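Lectin (Lotus tetragonolobus, PDB 2EIG) probably binds L-fucosyl-containing sugars as a tetrameric, calcium- and manganese-containing legume seed lectin. Local coordinates at residues 29-34 and 206-211. Residues are numbered along the deposited sequence; the frame is centred on the assembly and turned at random.
Sequences AMPTDP and ATTWNP
Met30 and Pro31 lie against Ala206 and Thr208 where the two sheets of the legume lectin beta-sandwich face each other. The loop 29-34 follows strand 27-29 of one sheet, whereas 206-208 ends strand 199-208 between strands 39-50 and 81-88 of the seven-stranded sheet. Ala206 and Thr208, two residues apart on that strand, both direct their CB atoms toward the loop; the CB of Thr207, between them, points away. All four touching residues are buried, so the contact belongs to the sandwich interior. The side chain of Thr208 is about 12 Å from the bound calcium ion.

The closest approach sets the methyl of Ala206 against the peptide following Met30: Ala206 CB is 3.4 Å from Met30 O. That carbonyl oxygen is satisfied by a hydrogen bond with His216 ND1, on strand 214-226. The same methyl meets the base of the methionine chain, with Met30 CB 3.7 Å from Ala206 CB. Beyond it the chain is extended about CB-CG and then turns at the sulfur (chi3 75°), which brings the terminal methyl back to the strand, Met30 CE lying 3.9 Å from Ala206 N. Met30 thus touches Ala206 at two points from the same side, with CB on its methyl and CE near its backbone N.

In the second pair the CD-CG side of the Pro31 ring and one methyl of Thr208 reach toward each other. A cis peptide bond joins Met30 to this proline. Threonine's two branches divide the work. With chi1 at 58°, OG1 sits between the backbone N and the carbonyl carbon and is hydrogen-bonded with Thr39 OG1 and Asn37 O. The other branch, anti to the carbonyl carbon, makes the apolar contact, Thr208 CG2 lying 3.8 Å from Pro31 CD.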
loop_
_atom_site.group_PDB
_atom_site.type_symbol
_atom_site.label_atom_id
_atom_site.label_comp_id
_atom_site.label_asym_id
_atom_site.label_seq_id
_atom_site.Cartn_x
_atom_site.Cartn_y
_atom_site.Cartn_z
ATOM N N ALA A 29 33.151 -0.990 -9.324
ATOM C CA ALA A 29 33.082 -2.262 -10.026
ATOM C C ALA A 29 32.833 -3.413 -9.049
ATOM O O ALA A 29 33.524 -3.566 -8.041
ATOM C CB ALA A 29 34.287 -2.503 -10.813
ATOM N N MET A 30 31.833 -4.218 -9.382
ATOM C CA MET A 30 31.387 -5.253 -8.457
ATOM C C MET A 30 30.994 -6.429 -9.344
ATOM O O MET A 30 29.836 -6.575 -9.678
ATOM C CB MET A 30 30.152 -4.754 -7.673
ATOM C CG MET A 30 30.429 -3.514 -6.808
ATOM S SD MET A 30 28.948 -3.025 -5.973
ATOM C CE MET A 30 28.862 -4.309 -4.684
ATOM N N PRO A 31 31.959 -7.265 -9.707
ATOM C CA PRO A 31 33.340 -7.196 -9.192
ATOM C C PRO A 31 34.296 -6.416 -10.088
ATOM O O PRO A 31 34.008 -6.109 -11.252
ATOM C CB PRO A 31 33.780 -8.666 -9.218
ATOM C CG PRO A 31 33.157 -9.173 -10.498
ATOM C CD PRO A 31 31.806 -8.374 -10.667
ATOM N N THR A 32 35.447 -6.093 -9.514
ATOM C CA THR A 32 36.493 -5.466 -10.263
ATOM C C THR A 32 36.925 -6.357 -11.469
ATOM O O THR A 32 37.133 -5.857 -12.572
ATOM C CB THR A 32 37.686 -5.238 -9.369
ATOM O OG1 THR A 32 38.693 -4.592 -10.144
ATOM C CG2 THR A 32 38.212 -6.542 -8.815
ATOM N N ASP A 33 37.018 -7.664 -11.245
ATOM C CA ASP A 33 37.386 -8.570 -12.310
ATOM C C ASP A 33 36.494 -9.841 -12.363
ATOM O O ASP A 33 36.671 -10.765 -11.598
ATOM C CB ASP A 33 38.879 -8.940 -12.178
ATOM C CG ASP A 33 39.362 -9.823 -13.336
ATOM O OD1 ASP A 33 40.445 -10.443 -13.218
ATOM O OD2 ASP A 33 38.628 -9.900 -14.339
ATOM N N PRO A 34 35.549 -9.886 -13.301
ATOM C CA PRO A 34 34.701 -11.067 -13.371
ATOM C C PRO A 34 35.443 -12.334 -13.883
ATOM O O PRO A 34 35.008 -13.439 -13.569
ATOM C CB PRO A 34 33.555 -10.638 -14.273
ATOM C CG PRO A 34 33.798 -9.273 -14.666
ATOM C CD PRO A 34 35.203 -8.882 -14.316
ATOM N N ALA A 206 26.859 -7.627 -4.976
ATOM C CA ALA A 206 26.849 -8.225 -6.307
ATOM C C ALA A 206 27.630 -9.512 -6.309
ATOM O O ALA A 206 28.579 -9.648 -5.576
ATOM C CB ALA A 206 27.428 -7.245 -7.324
ATOM N N THR A 207 27.215 -10.485 -7.118
ATOM C CA THR A 207 27.905 -11.742 -7.202
ATOM C C THR A 207 27.961 -12.167 -8.662
ATOM O O THR A 207 27.182 -11.728 -9.486
ATOM C CB THR A 207 27.163 -12.910 -6.465
ATOM O OG1 THR A 207 25.791 -12.905 -6.896
ATOM C CG2 THR A 207 27.265 -12.767 -4.965
ATOM N N THR A 208 28.915 -13.038 -8.940
ATOM C CA THR A 208 29.052 -13.682 -10.237
ATOM C C THR A 208 29.386 -15.128 -9.863
ATOM O O THR A 208 29.697 -15.450 -8.725
ATOM C CB THR A 208 30.184 -13.074 -11.069
ATOM O OG1 THR A 208 31.403 -13.183 -10.331
ATOM C CG2 THR A 208 29.909 -11.575 -11.415
ATOM N N TRP A 209 29.298 -15.991 -10.842
ATOM C CA TRP A 209 29.374 -17.402 -10.580
ATOM C C TRP A 209 30.528 -17.961 -11.450
ATOM O O TRP A 209 31.527 -17.267 -11.712
ATOM C CB TRP A 209 28.002 -18.042 -10.864
ATOM C CG TRP A 209 27.846 -19.429 -10.395
ATOM C CD1 TRP A 209 27.539 -20.520 -11.158
ATOM C CD2 TRP A 209 28.011 -19.907 -9.056
ATOM N NE1 TRP A 209 27.519 -21.641 -10.387
ATOM C CE2 TRP A 209 27.797 -21.300 -9.087
ATOM C CE3 TRP A 209 28.298 -19.288 -7.826
ATOM C CZ2 TRP A 209 27.829 -22.102 -7.923
ATOM C CZ3 TRP A 209 28.398 -20.091 -6.676
ATOM C CH2 TRP A 209 28.146 -21.481 -6.735
ATOM N N ASN A 210 30.399 -19.209 -11.872
ATOM C CA ASN A 210 31.392 -19.819 -12.720
ATOM C C ASN A 210 30.694 -21.034 -13.290
ATOM O O ASN A 210 30.339 -21.925 -12.525
ATOM C CB ASN A 210 32.634 -20.214 -11.903
ATOM C CG ASN A 210 33.802 -20.661 -12.772
ATOM O OD1 ASN A 210 34.953 -20.699 -12.310
ATOM N ND2 ASN A 210 33.524 -20.989 -14.035
ATOM N N PRO A 211 30.486 -21.072 -14.624
ATOM C CA PRO A 211 30.911 -20.072 -15.655
ATOM C C PRO A 211 30.191 -18.721 -15.718
ATOM O O PRO A 211 30.707 -17.807 -16.334
ATOM C CB PRO A 211 30.609 -20.795 -16.967
ATOM C CG PRO A 211 29.453 -21.748 -16.614
ATOM C CD PRO A 211 29.815 -22.236 -15.239
#